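Local coordinates for ethanolamine utilization protein EutL (Clostridium perfringens E str. JGS1987, PDB 4TME), which forms trimers in the shell of the ethanolamine-utilising bacterial microcompartment and binds ethanolamine, which probably controls opening of its pore, at residues 45-50 with 104-109; 52-57 with 100-105. All blocks are in the same frame, centred on the assembly; numbering follows the deposited sequence.

How the interactions relate
Along the chain, helix 44-57 supplies 45-50 and then 52-57. The chain next runs through strands 61-67 and 83-89 and turns back in helix 92-106. Interaction 2 closes the shorter loop, with 42 residues between its segments. Interaction 1 closes the longer one, with 53, so the loop of interaction 2 nests within that of interaction 1 and the two do not cross. Both tie the same two helices of the first BMC domain together. They share Asp-104 and Phe-105, and their centres are about 8 Å apart. Interaction 1 lies at the ethanolamine end of helix 44-57, and interaction 2 lies at its far end.

Interaction 1 of 2, residues 45-50 with 104-109; sequences DVTYTA and DFIDSG. With ETA (ethanolamine), chain J.
Phe-105 has its CG anti to the backbone N (chi1 -171°), and this carries the ring across to helix 44-57. There its CD2 comes 3.5 Å from Ala-50 CA. In Thr-49, chi1 of -54° sets OG1 beside the backbone N and leaves CG2 anti to it. The methyl therefore meets the ring, with Thr-49 CG2 3.6 Å from Phe-105 CE2. The hydroxyl serves the helix instead. Thr-49 OG1 donates to Asp-45 O at 2.8 Å, tilted 25° from the carbonyl plane, and the backbone N of Thr-49 reaches the same oxygen from the opposite face. Thr-49 OG1 also bonds Tyr-124 OH.

Ile-106 enters beside the ring. Its CG1 packs against Ala-50 CB at 3.5 Å, and its end lies near Thr-47 OG1, whose hydrogen bond goes to Cys-43 O. Val-46 CG1 fills in next to Ile-106 more loosely.

The two helices are those of the BMC fold, where they pack together on one side of the antiparallel sheet. Ile-39 of that sheet lies against Ile-106, Ala-41 against Thr-47, and Val-83 against Thr-47 and Tyr-48. Helix 92-106 ends here. Ser-108 OG sits over the centre of the Phe-105 ring, 4.2 Å above its plane, and donates to Phe-105 O at 2.7 Å.

The side of helix 44-57 turned from this packing holds ligand. The ethanolamine N donates to Asp-45 OD1 at 2.6 Å, near the plane of the Tyr-48 ring at its edge. Tyr-149 OH bonds the same carboxylate oxygen, and Thr-180 OG1 bonds the ethanolamine.

Interaction 2 of 2, residues 52-57 with 100-105; sequences DEATKA and NATLDF
Glu-53 and Phe-105 meet at about a right angle as side chains, yet the carboxylate and the ring are almost parallel, with planes only 4° apart. Glu-53 CG is anti to its own backbone N (chi1 -173°), which lays the chain against helix 92-106. Its CG then comes 3.8 Å from Phe-105 CD1. A bend at chi2 sets the carboxylate off to the CD1-CE1 side of the ring, not over its centre, and OE1 lies 4.1 Å from Phe-105 CE1. The same oxygen holds Lys-56 NZ in a salt bridge, a weak hydrogen bond at 3.2 Å. Lys-56 NZ has a second partner in Arg-130 O.

Further along, the contact is made by small groups. Ala-57 CB and Ala-101 CB meet methyl to methyl at 3.5 Å. Ala-54 CB points toward the other helix and touches Thr-102 OG1 at 3.2 Å. That hydroxyl is hydrogen-bonded to Gly-98 O in its own helix. Beneath them, Leu-87 of strand 83-89 packs on both Ala-54 and Thr-102.

The small alanines allow the axes of 52-57 and 100-105 to come within 8.0 Å, with 135° between their N-to-C directions, as a tight pair in the BMC domain. On another side of helix 92-106, Asn-100 and Leu-103 pack on Phe-217 of the second subunit.

Glu-53 OE1 is paired with Lys-56 NZ and Thr-102 OG1 with Gly-98 O, so the two segments meet mainly by van der Waals contact, with neither a hydrogen bond nor a salt bridge between them.

Interaction 1 of 2, residues 45-50 with 104-109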
ATOM      1  N   ASP C  45      -9.748  12.297  -3.902  1.00 21.41           N
ATOM      2  CA  ASP C  45     -11.134  12.530  -3.482  1.00 21.62           C
ATOM      3  C   ASP C  45     -11.812  13.638  -4.300  1.00 22.18           C
ATOM      4  O   ASP C  45     -13.038  13.579  -4.525  1.00 22.17           O
ATOM      5  CB  ASP C  45     -11.180  12.837  -1.991  1.00 21.80           C
ATOM      6  CG  ASP C  45     -10.662  11.682  -1.178  1.00 22.45           C
ATOM      7  OD1 ASP C  45     -11.302  10.604  -1.238  1.00 22.98           O
ATOM      8  OD2 ASP C  45      -9.567  11.849  -0.572  1.00 22.54           O
ATOM      9  N   VAL C  46     -11.040  14.625  -4.774  1.00 21.55           N
ATOM     10  CA  VAL C  46     -11.608  15.603  -5.733  1.00 21.96           C
ATOM     11  C   VAL C  46     -12.020  14.871  -7.001  1.00 21.16           C
ATOM     12  O   VAL C  46     -13.101  15.125  -7.551  1.00 22.18           O
ATOM     13  CB  VAL C  46     -10.626  16.746  -6.059  1.00 22.82           C
ATOM     14  CG1 VAL C  46     -11.092  17.563  -7.306  1.00 22.35           C
ATOM     15  CG2 VAL C  46     -10.504  17.665  -4.841  1.00 23.78           C
ATOM     16  N   THR C  47     -11.186  13.946  -7.459  1.00 20.58           N
ATOM     17  CA  THR C  47     -11.520  13.217  -8.676  1.00 21.02           C
ATOM     18  C   THR C  47     -12.744  12.332  -8.491  1.00 20.56           C
ATOM     19  O   THR C  47     -13.597  12.268  -9.364  1.00 20.18           O
ATOM     20  CB  THR C  47     -10.316  12.396  -9.156  1.00 21.17           C
ATOM     21  OG1 THR C  47      -9.263  13.316  -9.454  1.00 22.10           O
ATOM     22  CG2 THR C  47     -10.638  11.597 -10.426  1.00 21.52           C
ATOM     23  N   TYR C  48     -12.871  11.677  -7.342  1.00 19.96           N
ATOM     24  CA  TYR C  48     -14.055  10.852  -7.089  1.00 20.01           C
ATOM     25  C   TYR C  48     -15.334  11.705  -7.088  1.00 20.09           C
ATOM     26  O   TYR C  48     -16.398  11.279  -7.585  1.00 21.41           O
ATOM     27  CB  TYR C  48     -13.914  10.120  -5.744  1.00 20.61           C
ATOM     28  CG  TYR C  48     -12.780   9.109  -5.723  1.00 20.93           C
ATOM     29  CD1 TYR C  48     -12.486   8.333  -6.843  1.00 20.79           C
ATOM     30  CD2 TYR C  48     -11.974   8.980  -4.608  1.00 20.69           C
ATOM     31  CE1 TYR C  48     -11.420   7.415  -6.823  1.00 22.26           C
ATOM     32  CE2 TYR C  48     -10.920   8.070  -4.568  1.00 20.91           C
ATOM     33  CZ  TYR C  48     -10.663   7.278  -5.685  1.00 22.44           C
ATOM     34  OH  TYR C  48      -9.631   6.358  -5.676  1.00 24.21           O
ATOM     35  N   THR C  49     -15.236  12.911  -6.527  1.00 19.63           N
ATOM     36  CA  THR C  49     -16.370  13.823  -6.500  1.00 20.60           C
ATOM     37  C   THR C  49     -16.702  14.269  -7.932  1.00 20.94           C
ATOM     38  O   THR C  49     -17.887  14.408  -8.300  1.00 22.70           O
ATOM     39  CB  THR C  49     -16.081  15.062  -5.603  1.00 24.15           C
ATOM     40  OG1 THR C  49     -15.674  14.617  -4.305  1.00 24.98           O
ATOM     41  CG2 THR C  49     -17.313  15.943  -5.436  1.00 24.97           C
ATOM     42  N   ALA C  50     -15.656  14.519  -8.721  1.00 20.82           N
ATOM     43  CA  ALA C  50     -15.827  14.924 -10.119  1.00 21.63           C
ATOM     44  C   ALA C  50     -16.457  13.830 -10.979  1.00 21.61           C
ATOM     45  O   ALA C  50     -17.292  14.126 -11.857  1.00 23.62           O
ATOM     46  CB  ALA C  50     -14.498  15.342 -10.694  1.00 22.16           C
ATOM     47  N   ASP C 104     -14.079  19.678 -15.953  1.00 27.00           N
ATOM     48  CA  ASP C 104     -14.558  20.986 -15.543  1.00 29.03           C
ATOM     49  C   ASP C 104     -14.766  21.046 -14.030  1.00 29.16           C
ATOM     50  O   ASP C 104     -14.490  22.078 -13.404  1.00 30.25           O
ATOM     51  CB  ASP C 104     -15.838  21.346 -16.271  1.00 30.68           C
ATOM     52  CG  ASP C 104     -15.603  21.683 -17.729  1.00 35.72           C
ATOM     53  OD1 ASP C 104     -14.431  21.762 -18.193  1.00 38.10           O
ATOM     54  OD2 ASP C 104     -16.612  21.848 -18.422  1.00 37.34           O
ATOM     55  N   PHE C 105     -15.230  19.951 -13.434  1.00 26.53           N
ATOM     56  CA  PHE C 105     -15.441  19.949 -11.993  1.00 27.51           C
ATOM     57  C   PHE C 105     -14.114  20.023 -11.245  1.00 27.23           C
ATOM     58  O   PHE C 105     -13.989  20.749 -10.258  1.00 28.70           O
ATOM     59  CB  PHE C 105     -16.215  18.717 -11.521  1.00 27.95           C
ATOM     60  CG  PHE C 105     -16.629  18.810 -10.074  1.00 30.39           C
ATOM     61  CD1 PHE C 105     -17.802  19.470  -9.724  1.00 32.14           C
ATOM     62  CD2 PHE C 105     -15.827  18.301  -9.080  1.00 31.39           C
ATOM     63  CE1 PHE C 105     -18.177  19.580  -8.392  1.00 33.27           C
ATOM     64  CE2 PHE C 105     -16.196  18.418  -7.743  1.00 32.57           C
ATOM     65  CZ  PHE C 105     -17.367  19.059  -7.411  1.00 32.56           C
ATOM     66  N   ILE C 106     -13.116  19.294 -11.717  1.00 26.37           N
ATOM     67  CA  ILE C 106     -11.836  19.262 -11.024  1.00 26.57           C
ATOM     68  C   ILE C 106     -11.243  20.658 -11.007  1.00 29.51           C
ATOM     69  O   ILE C 106     -10.589  21.047 -10.041  1.00 30.48           O
ATOM     70  CB  ILE C 106     -10.881  18.266 -11.683  1.00 24.77           C
ATOM     71  CG1 ILE C 106     -11.410  16.839 -11.460  1.00 24.26           C
ATOM     72  CG2 ILE C 106      -9.470  18.385 -11.130  1.00 24.89           C
ATOM     73  CD1 ILE C 106     -10.637  15.766 -12.173  1.00 25.27           C
ATOM     74  N   ASP C 107     -11.474  21.411 -12.068  1.00 28.71           N
ATOM     75  CA  ASP C 107     -10.931  22.773 -12.130  1.00 33.52           C
ATOM     76  C   ASP C 107     -11.919  23.850 -11.662  1.00 31.58           C
ATOM     77  O   ASP C 107     -11.735  25.022 -11.963  1.00 34.03           O
ATOM     78  CB  ASP C 107     -10.457  23.079 -13.550  1.00 43.36           C
ATOM     79  CG  ASP C 107      -9.354  24.151 -13.584  1.00 53.37           C
ATOM     80  OD1 ASP C 107      -8.488  24.175 -12.666  1.00 52.83           O
ATOM     81  OD2 ASP C 107      -9.361  24.972 -14.527  1.00 55.77           O
ATOM     82  N   SER C 108     -12.936  23.473 -10.889  1.00 30.63           N
ATOM     83  CA  SER C 108     -14.023  24.406 -10.547  1.00 32.35           C
ATOM     84  C   SER C 108     -13.773  25.255  -9.294  1.00 34.95           C
ATOM     85  O   SER C 108     -14.541  26.193  -9.019  1.00 35.38           O
ATOM     86  CB  SER C 108     -15.347  23.656 -10.355  1.00 31.14           C
ATOM     87  OG  SER C 108     -15.332  22.825  -9.208  1.00 30.89           O
ATOM     88  N   GLY C 109     -12.717  24.938  -8.551  1.00 36.92           N
ATOM     89  CA  GLY C 109     -12.386  25.630  -7.311  1.00 39.28           C
ATOM     90  C   GLY C 109     -12.455  24.731  -6.086  1.00 38.44           C
ATOM     91  O   GLY C 109     -12.145  25.152  -4.969  1.00 42.12           O
TER
HETATM   92  CA  ETA J 301     -10.957   7.829   0.782  1.00 24.44           C
HETATM   93  N   ETA J 301     -10.554   8.165  -0.556  1.00 21.52           N
HETATM   94  C   ETA J 301     -10.166   8.695   1.738  1.00 26.09           C
HETATM   95  O   ETA J 301      -8.800   8.321   1.720  1.00 26.76           O

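Interaction 2 of 2, residues 52-57 with 100-105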
ATOM      1  N   ASP C  52     -18.463  11.513  -9.885  1.00 22.27           N
ATOM      2  CA  ASP C  52     -19.870  11.522  -9.515  1.00 23.15           C
ATOM      3  C   ASP C  52     -20.630  12.625 -10.254  1.00 25.12           C
ATOM      4  O   ASP C  52     -21.735  12.410 -10.760  1.00 25.17           O
ATOM      5  CB  ASP C  52     -20.014  11.676  -7.994  1.00 24.10           C
ATOM      6  CG  ASP C  52     -21.451  11.541  -7.545  1.00 25.21           C
ATOM      7  OD1 ASP C  52     -22.009  10.446  -7.749  1.00 25.85           O
ATOM      8  OD2 ASP C  52     -22.013  12.501  -6.979  1.00 26.03           O
ATOM      9  N   GLU C  53     -20.021  13.798 -10.359  1.00 25.25           N
ATOM     10  CA  GLU C  53     -20.629  14.879 -11.110  1.00 27.98           C
ATOM     11  C   GLU C  53     -20.825  14.451 -12.569  1.00 25.92           C
ATOM     12  O   GLU C  53     -21.866  14.772 -13.168  1.00 27.47           O
ATOM     13  CB  GLU C  53     -19.766  16.135 -10.992  1.00 33.52           C
ATOM     14  CG  GLU C  53     -20.375  17.381 -11.580  1.00 40.20           C
ATOM     15  CD  GLU C  53     -21.582  17.903 -10.797  1.00 42.50           C
ATOM     16  OE1 GLU C  53     -21.654  17.844  -9.536  1.00 42.55           O
ATOM     17  OE2 GLU C  53     -22.477  18.386 -11.475  1.00 44.04           O
ATOM     18  N   ALA C  54     -19.860  13.724 -13.141  1.00 23.67           N
ATOM     19  CA  ALA C  54     -19.979  13.247 -14.529  1.00 24.60           C
ATOM     20  C   ALA C  54     -21.217  12.358 -14.722  1.00 25.20           C
ATOM     21  O   ALA C  54     -21.864  12.420 -15.766  1.00 24.61           O
ATOM     22  CB  ALA C  54     -18.732  12.495 -14.954  1.00 24.89           C
ATOM     23  N   THR C  55     -21.574  11.549 -13.716  1.00 24.16           N
ATOM     24  CA  THR C  55     -22.751  10.681 -13.862  1.00 24.24           C
ATOM     25  C   THR C  55     -24.070  11.475 -13.873  1.00 26.84           C
ATOM     26  O   THR C  55     -25.123  10.929 -14.236  1.00 28.19           O
ATOM     27  CB  THR C  55     -22.829   9.587 -12.745  1.00 25.37           C
ATOM     28  OG1 THR C  55     -23.152  10.190 -11.477  1.00 26.67           O
ATOM     29  CG2 THR C  55     -21.530   8.772 -12.652  1.00 24.18           C
ATOM     30  N   LYS C  56     -24.033  12.761 -13.497  1.00 25.56           N
ATOM     31  CA  LYS C  56     -25.215  13.617 -13.566  1.00 26.19           C
ATOM     32  C   LYS C  56     -25.307  14.315 -14.941  1.00 27.40           C
ATOM     33  O   LYS C  56     -26.374  14.751 -15.380  1.00 29.51           O
ATOM     34  CB  LYS C  56     -25.178  14.658 -12.449  1.00 27.70           C
ATOM     35  CG  LYS C  56     -25.267  14.061 -11.055  1.00 30.42           C
ATOM     36  CD  LYS C  56     -25.522  15.111  -9.981  1.00 34.09           C
ATOM     37  CE  LYS C  56     -24.255  15.827  -9.562  1.00 35.06           C
ATOM     38  NZ  LYS C  56     -24.550  16.983  -8.625  1.00 35.60           N
ATOM     39  N   ALA C  57     -24.169  14.387 -15.622  1.00 28.77           N
ATOM     40  CA  ALA C  57     -24.022  15.196 -16.845  1.00 28.85           C
ATOM     41  C   ALA C  57     -24.174  14.410 -18.141  1.00 27.88           C
ATOM     42  O   ALA C  57     -24.418  14.984 -19.199  1.00 29.71           O
ATOM     43  CB  ALA C  57     -22.634  15.865 -16.847  1.00 29.57           C
ATOM     44  N   ASN C 100     -15.555  15.522 -20.089  1.00 23.93           N
ATOM     45  CA  ASN C 100     -15.534  16.975 -20.071  1.00 26.53           C
ATOM     46  C   ASN C 100     -16.147  17.506 -18.765  1.00 27.64           C
ATOM     47  O   ASN C 100     -15.611  18.436 -18.159  1.00 27.46           O
ATOM     48  CB  ASN C 100     -16.242  17.547 -21.301  1.00 30.04           C
ATOM     49  CG  ASN C 100     -15.325  17.555 -22.537  1.00 34.80           C
ATOM     50  OD1 ASN C 100     -14.320  18.259 -22.559  1.00 34.42           O
ATOM     51  ND2 ASN C 100     -15.659  16.748 -23.554  1.00 35.99           N
ATOM     52  N   ALA C 101     -17.231  16.881 -18.294  1.00 27.19           N
ATOM     53  CA  ALA C 101     -17.842  17.319 -17.028  1.00 26.35           C
ATOM     54  C   ALA C 101     -16.915  17.065 -15.841  1.00 24.91           C
ATOM     55  O   ALA C 101     -16.895  17.852 -14.878  1.00 25.39           O
ATOM     56  CB  ALA C 101     -19.191  16.626 -16.819  1.00 26.15           C
ATOM     57  N   THR C 102     -16.174  15.960 -15.904  1.00 23.33           N
ATOM     58  CA  THR C 102     -15.214  15.583 -14.862  1.00 23.06           C
ATOM     59  C   THR C 102     -14.104  16.636 -14.788  1.00 24.45           C
ATOM     60  O   THR C 102     -13.775  17.162 -13.725  1.00 24.76           O
ATOM     61  CB  THR C 102     -14.582  14.204 -15.124  1.00 23.51           C
ATOM     62  OG1 THR C 102     -15.609  13.207 -15.244  1.00 24.26           O
ATOM     63  CG2 THR C 102     -13.668  13.794 -13.972  1.00 23.24           C
ATOM     64  N   LEU C 103     -13.528  16.936 -15.939  1.00 25.47           N
ATOM     65  CA  LEU C 103     -12.448  17.902 -16.004  1.00 25.08           C
ATOM     66  C   LEU C 103     -12.903  19.251 -15.509  1.00 27.51           C
ATOM     67  O   LEU C 103     -12.201  19.925 -14.753  1.00 28.65           O
ATOM     68  CB  LEU C 103     -11.961  18.031 -17.452  1.00 24.06           C
ATOM     69  CG  LEU C 103     -11.222  16.830 -17.999  1.00 28.19           C
ATOM     70  CD1 LEU C 103     -11.167  16.877 -19.532  1.00 27.19           C
ATOM     71  CD2 LEU C 103      -9.854  16.825 -17.435  1.00 33.21           C
ATOM     72  N   ASP C 104     -14.079  19.678 -15.953  1.00 27.00           N
ATOM     73  CA  ASP C 104     -14.558  20.986 -15.543  1.00 29.03           C
ATOM     74  C   ASP C 104     -14.766  21.046 -14.030  1.00 29.16           C
ATOM     75  O   ASP C 104     -14.490  22.078 -13.404  1.00 30.25           O
ATOM     76  CB  ASP C 104     -15.838  21.346 -16.271  1.00 30.68           C
ATOM     77  CG  ASP C 104     -15.603  21.683 -17.729  1.00 35.72           C
ATOM     78  OD1 ASP C 104     -14.431  21.762 -18.193  1.00 38.10           O
ATOM     79  OD2 ASP C 104     -16.612  21.848 -18.422  1.00 37.34           O
ATOM     80  N   PHE C 105     -15.230  19.951 -13.434  1.00 26.53           N
ATOM     81  CA  PHE C 105     -15.441  19.949 -11.993  1.00 27.51           C
ATOM     82  C   PHE C 105     -14.114  20.023 -11.245  1.00 27.23           C
ATOM     83  O   PHE C 105     -13.989  20.749 -10.258  1.00 28.70           O
ATOM     84  CB  PHE C 105     -16.215  18.717 -11.521  1.00 27.95           C
ATOM     85  CG  PHE C 105     -16.629  18.810 -10.074  1.00 30.39           C
ATOM     86  CD1 PHE C 105     -17.802  19.470  -9.724  1.00 32.14           C
ATOM     87  CD2 PHE C 105     -15.827  18.301  -9.080  1.00 31.39           C
ATOM     88  CE1 PHE C 105     -18.177  19.580  -8.392  1.00 33.27           C
ATOM     89  CE2 PHE C 105     -16.196  18.418  -7.743  1.00 32.57           C
ATOM     90  CZ  PHE C 105     -17.367  19.059  -7.411  1.00 32.56           C
TER